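Local coordinates for protein acetaldehyde dehydrogenase (Acetylating) (Geobacillus thermoglucosidasius, PDB 5J78) that probably catalyses the reversible, coenzyme A-dependent oxidation of acetaldehyde to acetyl-CoA with NAD+, at residues 49-54 / 156-161; 114-119 / 124-129; 256-261 / 290-295. All blocks are in the same frame, centred on the assembly; numbering follows the deposited sequence. Where two conformers were deposited one is given.

Contact 1 of 3, residues 49-54 / 156-161; sequences ILEKMT and KARNAI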
loop_
_atom_site.group_PDB
_atom_site.type_symbol
_atom_site.label_atom_id
_atom_site.label_comp_id
_atom_site.label_asym_id
_atom_site.label_seq_id
_atom_site.Cartn_x
_atom_site.Cartn_y
_atom_site.Cartn_z
ATOM N N ILE A 49 9.025 -35.543 -1.798
ATOM C CA ILE A 49 9.742 -36.774 -1.531
ATOM C C ILE A 49 9.485 -37.195 -0.098
ATOM O O ILE A 49 9.241 -38.363 0.188
ATOM C CB ILE A 49 11.255 -36.614 -1.770
ATOM C CG1 ILE A 49 11.514 -36.292 -3.241
ATOM C CG2 ILE A 49 12.016 -37.877 -1.341
ATOM C CD1 ILE A 49 12.945 -35.884 -3.548
ATOM N N LEU A 50 9.541 -36.244 0.824
ATOM C CA LEU A 50 9.369 -36.605 2.211
ATOM C C LEU A 50 7.981 -37.218 2.425
ATOM O O LEU A 50 7.828 -38.199 3.155
ATOM C CB LEU A 50 9.560 -35.394 3.127
ATOM C CG LEU A 50 9.624 -35.758 4.616
ATOM C CD1 LEU A 50 10.934 -36.471 4.956
ATOM C CD2 LEU A 50 9.456 -34.537 5.526
ATOM N N GLU A 51 6.979 -36.635 1.781
ATOM C CA GLU A 51 5.591 -37.002 2.026
ATOM C C GLU A 51 5.299 -38.457 1.644
ATOM O O GLU A 51 4.340 -39.054 2.136
ATOM C CB GLU A 51 4.635 -36.083 1.246
ATOM C CG GLU A 51 3.159 -36.393 1.571
ATOM C CD GLU A 51 2.155 -35.310 1.157
ATOM O OE1 GLU A 51 2.552 -34.156 0.868
ATOM O OE2 GLU A 51 0.937 -35.623 1.133
ATOM N N LYS A 52 6.115 -39.016 0.755
ATOM C CA LYS A 52 5.944 -40.410 0.333
ATOM C C LYS A 52 6.469 -41.442 1.335
ATOM O O LYS A 52 6.179 -42.629 1.201
ATOM C CB LYS A 52 6.621 -40.613 -1.028
ATOM C CG LYS A 52 5.924 -39.813 -2.140
ATOM C CD LYS A 52 6.554 -39.959 -3.517
ATOM C CE LYS A 52 5.705 -39.200 -4.550
ATOM N NZ LYS A 52 6.354 -39.132 -5.886
ATOM N N MET A 53 7.216 -41.012 2.348
ATOM C CA MET A 53 7.837 -41.966 3.278
ATOM C C MET A 53 6.886 -42.570 4.314
ATOM O O MET A 53 5.839 -42.005 4.626
ATOM C CB MET A 53 8.999 -41.294 4.015
ATOM C CG MET A 53 10.082 -40.806 3.104
ATOM S SD MET A 53 11.460 -40.100 4.042
ATOM C CE MET A 53 12.557 -39.679 2.709
ATOM N N THR A 54 7.268 -43.727 4.848
ATOM C CA THR A 54 6.558 -44.341 5.974
ATOM C C THR A 54 6.798 -43.622 7.297
ATOM O O THR A 54 7.769 -42.871 7.454
ATOM C CB THR A 54 6.992 -45.801 6.192
ATOM O OG1 THR A 54 8.367 -45.817 6.574
ATOM C CG2 THR A 54 6.799 -46.653 4.921
ATOM N N LYS A 156 8.549 -33.881 11.476
ATOM C CA LYS A 156 7.719 -34.957 12.005
ATOM C C LYS A 156 6.319 -34.939 11.361
ATOM O O LYS A 156 5.735 -36.000 11.129
ATOM C CB LYS A 156 7.634 -34.839 13.529
ATOM C CG LYS A 156 6.642 -35.771 14.226
ATOM C CD LYS A 156 7.062 -37.224 14.202
ATOM C CE LYS A 156 5.873 -38.115 14.577
ATOM N NZ LYS A 156 6.247 -39.512 14.961
ATOM N N ALA A 157 5.800 -33.750 11.044
ATOM C CA ALA A 157 4.493 -33.638 10.374
ATOM C C ALA A 157 4.605 -33.706 8.849
ATOM O O ALA A 157 3.602 -33.541 8.123
ATOM C CB ALA A 157 3.797 -32.353 10.800
ATOM N N ARG A 158 5.833 -33.927 8.386
ATOM C CA ARG A 158 6.169 -34.228 6.985
ATOM C C ARG A 158 6.196 -32.997 6.086
ATOM O O ARG A 158 5.890 -33.069 4.898
ATOM C CB ARG A 158 5.214 -35.281 6.413
ATOM C CG ARG A 158 5.199 -36.588 7.221
ATOM C CD ARG A 158 3.850 -37.274 7.183
ATOM N NE ARG A 158 3.599 -37.861 5.879
ATOM C CZ ARG A 158 2.399 -38.008 5.329
ATOM N NH1 ARG A 158 1.303 -37.623 5.957
ATOM N NH2 ARG A 158 2.292 -38.562 4.141
ATOM N N ASN A 159 6.620 -31.882 6.663
ATOM C CA ASN A 159 6.805 -30.632 5.946
ATOM C C ASN A 159 8.267 -30.326 5.638
ATOM O O ASN A 159 9.169 -30.876 6.271
ATOM C CB ASN A 159 6.223 -29.484 6.777
ATOM C CG ASN A 159 4.808 -29.759 7.204
ATOM O OD1 ASN A 159 3.890 -29.758 6.376
ATOM N ND2 ASN A 159 4.624 -30.051 8.481
ATOM N N ALA A 160 8.477 -29.425 4.683
ATOM C CA ALA A 160 9.753 -28.711 4.526
ATOM C C ALA A 160 9.657 -27.434 5.354
ATOM O O ALA A 160 8.562 -27.002 5.684
ATOM C CB ALA A 160 10.047 -28.388 3.048
ATOM N N ILE A 161 10.786 -26.830 5.702
ATOM C CA ILE A 161 10.756 -25.579 6.457
ATOM C C ILE A 161 11.889 -24.675 5.998
ATOM O O ILE A 161 13.020 -25.142 5.776
ATOM C CB ILE A 161 10.825 -25.810 7.992
ATOM C CG1 ILE A 161 10.771 -24.468 8.731
ATOM C CG2 ILE A 161 12.065 -26.585 8.395
ATOM C CD1 ILE A 161 10.170 -24.579 10.116
HETATM O O HOH W 1 5.734 -39.353 5.172
#
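The R158 guanidinium meets E51 edge-on: NH2 gives a hydrogen bond to E51 O, 2.9 Å away, with an N-H...O angle of 156°. That oxygen lies nearly in the guanidinium plane, and the donor sits in the carbonyl plane on a lone pair. The side chain of E51 crosses that of R158 at about a right angle and lays its CG 3.5 Å from R158 NH2. Its carboxylate is turned 81° from the guanidinium, with OE2 4.4 Å from NH2, so only the charges attract; OE1 is bonded to Q47 and to a glycerol.

A water extends the grip: it accepts from R158 NE at 2.7 Å and lies within hydrogen-bonding distance of L50 O and M53 O, carbonyls of the turn where the chain leaves helix 28-51. R158 itself, with positive phi, closes a Schellman motif that ends helix 143-156 and turns the chain into strand 160-165, a helix-to-strand connection of the probable Rossmann-like cofactor domain. Its side chain, bent at chi2 and chi3, carries the guanidinium to the turn after helix 28-51. Nearer the backbone of R158, L50 points its CB at the other segment, and CG anti to the backbone N (chi1 -170°) carries CD2 to 3.6 Å from R158 CA and 3.7 Å from N159 O. R158 NH1 is held by T112 O.

Contact 2 of 3, residues 114-119 / 124-129; sequences GIIRRD and VWEIAQ. With GOL (glycerol), chain J.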
loop_
_atom_site.group_PDB
_atom_site.type_symbol
_atom_site.label_atom_id
_atom_site.label_comp_id
_atom_site.label_asym_id
_atom_site.label_seq_id
_atom_site.Cartn_x
_atom_site.Cartn_y
_atom_site.Cartn_z
ATOM N N GLY A 114 -0.522 -40.976 6.909
ATOM C CA GLY A 114 -1.661 -41.760 6.475
ATOM C C GLY A 114 -2.858 -41.626 7.401
ATOM O O GLY A 114 -3.128 -40.569 7.972
ATOM N N ILE A 115 -3.579 -42.728 7.544
ATOM C CA ILE A 115 -4.746 -42.782 8.388
ATOM C C ILE A 115 -4.280 -42.869 9.820
ATOM O O ILE A 115 -3.610 -43.828 10.195
ATOM C CB ILE A 115 -5.640 -43.979 8.010
ATOM C CG1 ILE A 115 -6.194 -43.746 6.604
ATOM C CG2 ILE A 115 -6.765 -44.171 9.032
ATOM C CD1 ILE A 115 -7.100 -44.850 6.088
ATOM N N ILE A 116 -4.610 -41.855 10.613
ATOM C CA ILE A 116 -4.116 -41.782 11.979
ATOM C C ILE A 116 -5.208 -42.191 12.957
ATOM O O ILE A 116 -4.945 -42.359 14.138
ATOM C CB ILE A 116 -3.578 -40.369 12.329
ATOM C CG1 ILE A 116 -4.642 -39.283 12.139
ATOM C CG2 ILE A 116 -2.346 -40.080 11.512
ATOM C CD1 ILE A 116 -4.169 -37.850 12.580
ATOM N N ARG A 117 -6.421 -42.398 12.452
ATOM C CA ARG A 117 -7.553 -42.723 13.309
ATOM C C ARG A 117 -8.723 -43.255 12.501
ATOM O O ARG A 117 -9.036 -42.715 11.442
ATOM C CB ARG A 117 -7.986 -41.484 14.090
ATOM C CG ARG A 117 -9.020 -41.760 15.162
ATOM C CD ARG A 117 -9.366 -40.503 15.952
ATOM N NE ARG A 117 -10.596 -40.700 16.718
ATOM C CZ ARG A 117 -11.820 -40.406 16.283
ATOM N NH1 ARG A 117 -12.004 -39.870 15.076
ATOM N NH2 ARG A 117 -12.872 -40.641 17.063
ATOM N N ARG A 118 -9.329 -44.343 12.969
ATOM C CA ARG A 118 -10.562 -44.858 12.379
ATOM C C ARG A 118 -11.634 -44.863 13.456
ATOM O O ARG A 118 -11.482 -45.523 14.490
ATOM C CB ARG A 118 -10.377 -46.266 11.797
ATOM C CG ARG A 118 -9.550 -46.301 10.529
ATOM C CD ARG A 118 -9.704 -47.623 9.784
ATOM N NE ARG A 118 -8.481 -47.953 9.049
ATOM C CZ ARG A 118 -8.412 -48.258 7.756
ATOM N NH1 ARG A 118 -9.500 -48.300 6.995
ATOM N NH2 ARG A 118 -7.229 -48.530 7.225
ATOM N N ASP A 119 -12.698 -44.100 13.214
ATOM C CA ASP A 119 -13.825 -43.994 14.146
ATOM C C ASP A 119 -14.979 -44.822 13.621
ATOM O O ASP A 119 -15.779 -44.360 12.808
ATOM C CB ASP A 119 -14.245 -42.540 14.326
ATOM C CG ASP A 119 -15.359 -42.365 15.349
ATOM O OD1 ASP A 119 -15.980 -43.362 15.776
ATOM O OD2 ASP A 119 -15.627 -41.208 15.726
ATOM N N VAL A 124 -15.867 -42.647 10.119
ATOM C CA VAL A 124 -14.989 -41.559 9.710
ATOM C C VAL A 124 -13.541 -41.996 9.897
ATOM O O VAL A 124 -13.175 -42.439 10.993
ATOM C CB VAL A 124 -15.206 -40.264 10.552
ATOM C CG1 VAL A 124 -14.149 -39.180 10.191
ATOM C CG2 VAL A 124 -16.600 -39.727 10.385
ATOM N N TRP A 125 -12.734 -41.887 8.840
ATOM C CA TRP A 125 -11.277 -42.046 8.945
ATOM C C TRP A 125 -10.644 -40.655 8.951
ATOM O O TRP A 125 -11.047 -39.779 8.171
ATOM C CB TRP A 125 -10.679 -42.838 7.773
ATOM C CG TRP A 125 -11.338 -44.108 7.438
ATOM C CD1 TRP A 125 -12.105 -44.883 8.258
ATOM C CD2 TRP A 125 -11.297 -44.774 6.171
ATOM N NE1 TRP A 125 -12.542 -45.988 7.579
ATOM C CE2 TRP A 125 -12.062 -45.949 6.297
ATOM C CE3 TRP A 125 -10.686 -44.490 4.943
ATOM C CZ2 TRP A 125 -12.233 -46.845 5.243
ATOM C CZ3 TRP A 125 -10.852 -45.382 3.892
ATOM C CH2 TRP A 125 -11.620 -46.543 4.049
ATOM N N GLU A 126 -9.650 -40.462 9.806
ATOM C CA GLU A 126 -8.835 -39.249 9.791
ATOM C C GLU A 126 -7.504 -39.505 9.115
ATOM O O GLU A 126 -6.788 -40.450 9.469
ATOM C CB GLU A 126 -8.589 -38.744 11.201
ATOM C CG GLU A 126 -9.815 -38.428 12.002
ATOM C CD GLU A 126 -9.438 -37.827 13.371
ATOM O OE1 GLU A 126 -8.237 -37.844 13.716
ATOM O OE2 GLU A 126 -10.329 -37.333 14.087
ATOM N N ILE A 127 -7.188 -38.669 8.130
ATOM C CA ILE A 127 -5.931 -38.753 7.404
ATOM C C ILE A 127 -5.087 -37.534 7.776
ATOM O O ILE A 127 -5.584 -36.404 7.739
ATOM C CB ILE A 127 -6.134 -38.775 5.887
ATOM C CG1 ILE A 127 -7.026 -39.943 5.461
ATOM C CG2 ILE A 127 -4.803 -38.862 5.163
ATOM C CD1 ILE A 127 -7.545 -39.766 4.038
ATOM N N ALA A 128 -3.831 -37.764 8.148
ATOM C CA ALA A 128 -2.900 -36.669 8.411
ATOM C C ALA A 128 -2.408 -36.106 7.090
ATOM O O ALA A 128 -1.934 -36.844 6.223
ATOM C CB ALA A 128 -1.736 -37.134 9.266
ATOM N N GLN A 129 -2.544 -34.794 6.936
ATOM C CA GLN A 129 -2.147 -34.105 5.712
ATOM C C GLN A 129 -1.150 -32.971 5.997
ATOM O O GLN A 129 -1.514 -31.975 6.615
ATOM C CB GLN A 129 -3.375 -33.531 5.000
ATOM C CG GLN A 129 -3.050 -32.819 3.691
ATOM C CD GLN A 129 -2.434 -33.781 2.667
ATOM O OE1 GLN A 129 -2.963 -34.869 2.410
ATOM N NE2 GLN A 129 -1.303 -33.390 2.102
HETATM C C1 GOL J . -0.094 -38.936 1.733
HETATM O O1 GOL J . -0.174 -40.287 2.119
HETATM C C2 GOL J . -1.037 -38.090 2.573
HETATM O O2 GOL J . -2.037 -37.545 1.727
HETATM C C3 GOL J . -1.704 -38.913 3.663
HETATM O O3 GOL J . -0.802 -39.279 4.679
#
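R118 and W125 lie side by side and point the same way, the arginine, in one of its two deposited conformers, drawn along one face of the indole. R118 CD sits 4.2 Å from the centroid of the five-membered ring of W125 in a CH-pi contact, and CZ lies 4.7 Å from it, over the face, a cation-pi contact although the two planes are 63° apart. NH1 of R118 comes closest, 3.5 Å from W125 CE2. Placing CG beside the backbone N (chi1 -72°) and extending the chain from CG to NE lays R118 along the ring. On the same side of the hairpin, I115 CD1 reaches W125 CE3 at 3.8 Å, and I115 also packs on I127; I411 of the second subunit covers both isoleucines.

The other face carries charge. The extended R117 crosses E126 with their planes 49° apart, joining NH1 to E126 OE2 in a salt bridge whose hydrogen bond is weak (3.2 Å). R117 NH2 is also weakly bonded to D119 OD2, a salt bridge within its own strand, so one guanidinium bridges two carboxylates; N122 binds OD2 too.

Backbone bonds tie the strands from G114 O, which accepts from A128 N at 2.9 Å, to D119 and V124, bonded in both directions. A glycerol, probably from the crystallisation liquor, links G114 N with A128 O through its O3. Between these ends, I116 N donates to E126 O and E126 N to R117 O: I116 and R117 both face E126, the classic beta bulge of an antiparallel hairpin, strands 115-119 and 124-138.

Contact 3 of 3, residues 256-261 / 290-295; sequences KAVQLI and VAELKQ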
loop_
_atom_site.group_PDB
_atom_site.type_symbol
_atom_site.label_atom_id
_atom_site.label_comp_id
_atom_site.label_asym_id
_atom_site.label_seq_id
_atom_site.Cartn_x
_atom_site.Cartn_y
_atom_site.Cartn_z
ATOM N N LYS A 256 11.374 -22.132 48.874
ATOM C CA LYS A 256 11.242 -22.903 47.638
ATOM C C LYS A 256 10.737 -22.011 46.483
ATOM O O LYS A 256 11.166 -22.136 45.327
ATOM C CB LYS A 256 10.302 -24.086 47.881
ATOM C CG LYS A 256 10.046 -24.986 46.690
ATOM C CD LYS A 256 11.286 -25.762 46.308
ATOM C CE LYS A 256 11.052 -26.595 45.060
ATOM N NZ LYS A 256 12.196 -26.460 44.111
ATOM N N ALA A 257 9.834 -21.101 46.817
ATOM C CA ALA A 257 9.254 -20.203 45.836
ATOM C C ALA A 257 10.320 -19.279 45.256
ATOM O O ALA A 257 10.438 -19.134 44.035
ATOM C CB ALA A 257 8.143 -19.397 46.465
ATOM N N VAL A 258 11.109 -18.677 46.141
ATOM C CA VAL A 258 12.178 -17.777 45.735
ATOM C C VAL A 258 13.196 -18.493 44.874
ATOM O O VAL A 258 13.673 -17.936 43.881
ATOM C CB VAL A 258 12.905 -17.155 46.961
ATOM C CG1 VAL A 258 14.204 -16.440 46.549
ATOM C CG2 VAL A 258 12.000 -16.200 47.649
ATOM N N GLN A 259 13.542 -19.712 45.271
ATOM C CA GLN A 259 14.466 -20.528 44.502
ATOM C C GLN A 259 13.941 -20.801 43.092
ATOM O O GLN A 259 14.685 -20.694 42.110
ATOM C CB GLN A 259 14.731 -21.845 45.237
ATOM C CG GLN A 259 15.775 -22.736 44.594
ATOM C CD GLN A 259 15.229 -23.570 43.445
ATOM O OE1 GLN A 259 14.218 -24.264 43.589
ATOM N NE2 GLN A 259 15.898 -23.504 42.294
ATOM N N LEU A 260 12.670 -21.165 42.979
ATOM C CA LEU A 260 12.097 -21.440 41.663
ATOM C C LEU A 260 12.110 -20.164 40.811
ATOM O O LEU A 260 12.450 -20.211 39.621
ATOM C CB LEU A 260 10.669 -22.001 41.788
ATOM C CG LEU A 260 10.566 -23.410 42.379
ATOM C CD1 LEU A 260 9.167 -23.712 42.929
ATOM C CD2 LEU A 260 10.981 -24.452 41.363
ATOM N N ILE A 261 11.781 -19.030 41.436
ATOM C CA ILE A 261 11.703 -17.746 40.739
ATOM C C ILE A 261 13.077 -17.268 40.259
ATOM O O ILE A 261 13.219 -16.796 39.128
ATOM C CB ILE A 261 11.072 -16.666 41.640
ATOM C CG1 ILE A 261 9.564 -16.912 41.786
ATOM C CG2 ILE A 261 11.288 -15.279 41.053
ATOM C CD1 ILE A 261 8.927 -16.129 42.942
ATOM N N VAL A 290 11.699 -10.722 51.088
ATOM C CA VAL A 290 12.837 -9.850 50.803
ATOM C C VAL A 290 14.144 -10.464 51.333
ATOM O O VAL A 290 15.172 -10.488 50.647
ATOM C CB VAL A 290 12.625 -8.451 51.428
ATOM C CG1 VAL A 290 13.942 -7.651 51.489
ATOM C CG2 VAL A 290 11.587 -7.673 50.657
ATOM N N ALA A 291 14.091 -10.981 52.553
ATOM C CA ALA A 291 15.282 -11.506 53.193
ATOM C C ALA A 291 15.713 -12.779 52.481
ATOM O O ALA A 291 16.901 -12.997 52.238
ATOM C CB ALA A 291 15.022 -11.757 54.693
ATOM N N GLU A 292 14.743 -13.608 52.112
ATOM C CA GLU A 292 15.054 -14.834 51.398
ATOM C C GLU A 292 15.633 -14.538 49.998
ATOM O O GLU A 292 16.550 -15.228 49.536
ATOM C CB GLU A 292 13.808 -15.711 51.297
ATOM C CG GLU A 292 14.085 -17.115 50.811
ATOM C CD GLU A 292 14.919 -17.917 51.792
ATOM O OE1 GLU A 292 14.533 -17.984 52.978
ATOM O OE2 GLU A 292 15.954 -18.484 51.383
ATOM N N LEU A 293 15.113 -13.506 49.337
ATOM C CA LEU A 293 15.634 -13.095 48.029
ATOM C C LEU A 293 17.083 -12.602 48.173
ATOM O O LEU A 293 17.965 -12.969 47.385
ATOM C CB LEU A 293 14.766 -11.991 47.403
ATOM C CG LEU A 293 13.500 -12.409 46.629
ATOM C CD1 LEU A 293 12.503 -11.241 46.542
ATOM C CD2 LEU A 293 13.858 -12.907 45.218
ATOM N N LYS A 294 17.326 -11.752 49.168
ATOM C CA LYS A 294 18.686 -11.286 49.433
ATOM C C LYS A 294 19.608 -12.470 49.689
ATOM O O LYS A 294 20.710 -12.532 49.138
ATOM C CB LYS A 294 18.703 -10.305 50.612
ATOM C CG LYS A 294 18.247 -8.890 50.237
ATOM C CD LYS A 294 18.326 -7.951 51.413
ATOM C CE LYS A 294 18.041 -6.536 51.025
ATOM N NZ LYS A 294 17.918 -5.671 52.240
ATOM N N GLN A 295 19.148 -13.421 50.499
ATOM C CA GLN A 295 19.964 -14.574 50.849
ATOM C C GLN A 295 20.328 -15.404 49.636
ATOM O O GLN A 295 21.369 -16.061 49.619
ATOM C CB GLN A 295 19.236 -15.449 51.881
ATOM C CG GLN A 295 20.107 -16.510 52.531
ATOM C CD GLN A 295 21.117 -15.935 53.528
ATOM O OE1 GLN A 295 20.829 -14.973 54.255
ATOM N NE2 GLN A 295 22.305 -16.523 53.563
#
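Helices 254-265 and 286-295 come nearest at V258 and L293, whose CA atoms are 6.3 Å apart, and no hydrogen bond joins the two segments. Both helices belong to the alpha/beta domain built on the seven-stranded parallel sheet, which in aldehyde dehydrogenases is the catalytic domain; each follows one of two neighbouring strands, 244-248 and 276-282.

V258 carries the contact. Its CB points at the other helix and its two methyls part over different neighbours. CG1, anti to the backbone N (chi1 168°), meets L293 CD2 at 3.8 Å and lies 3.9 Å from L293 CA, so this methyl rests against both the side chain and the backbone of L293. CG2, turned the other way, touches the aliphatic part of E292, 3.9 Å from its CG and 4.1 Å from its CB. The side chains of V258 and L293 are inclined to each other rather than aligned, as are those of V258 and E292. L293 sets out alongside the partner helix, but its end swings nearer and brings CD2 to the valine; its flank also packs on A298 and F300 of strand 298-300 and on I262.

E292 offers only methylenes here. A bend at chi2 (66°) lifts its carboxylate off the valine, and OE2 is hydrogen-bonded to Q296. On helix 254-265, K256 is paired with E472 of the second subunit, and its NZ also donates to Q259 OE1 one turn along, 3.0 Å away and nearly in line with the amide C=O.

In the fold
Contacts 1 and 2 adjoin, with centres about 17 Å apart, and both reach the sheet in which strands 124-138 and 160-165 are neighbours; the hairpin of contact 2 lies in the chain between the two segments of contact 1. They meet where R158 NH1 approaches A128 O at 3.3 Å, a weak hydrogen bond. The glycerol bound by G114 and Q129 is also held by R158 NH1, so it spans both. Contact 3 lies across the chain's centre, its centre about 47 Å from that of contact 1 and about 50 Å from that of contact 2; C273, oxidised to 3-sulfinoalanine, falls in sequence between its segments. Contacts 2 and 3 both touch the second subunit.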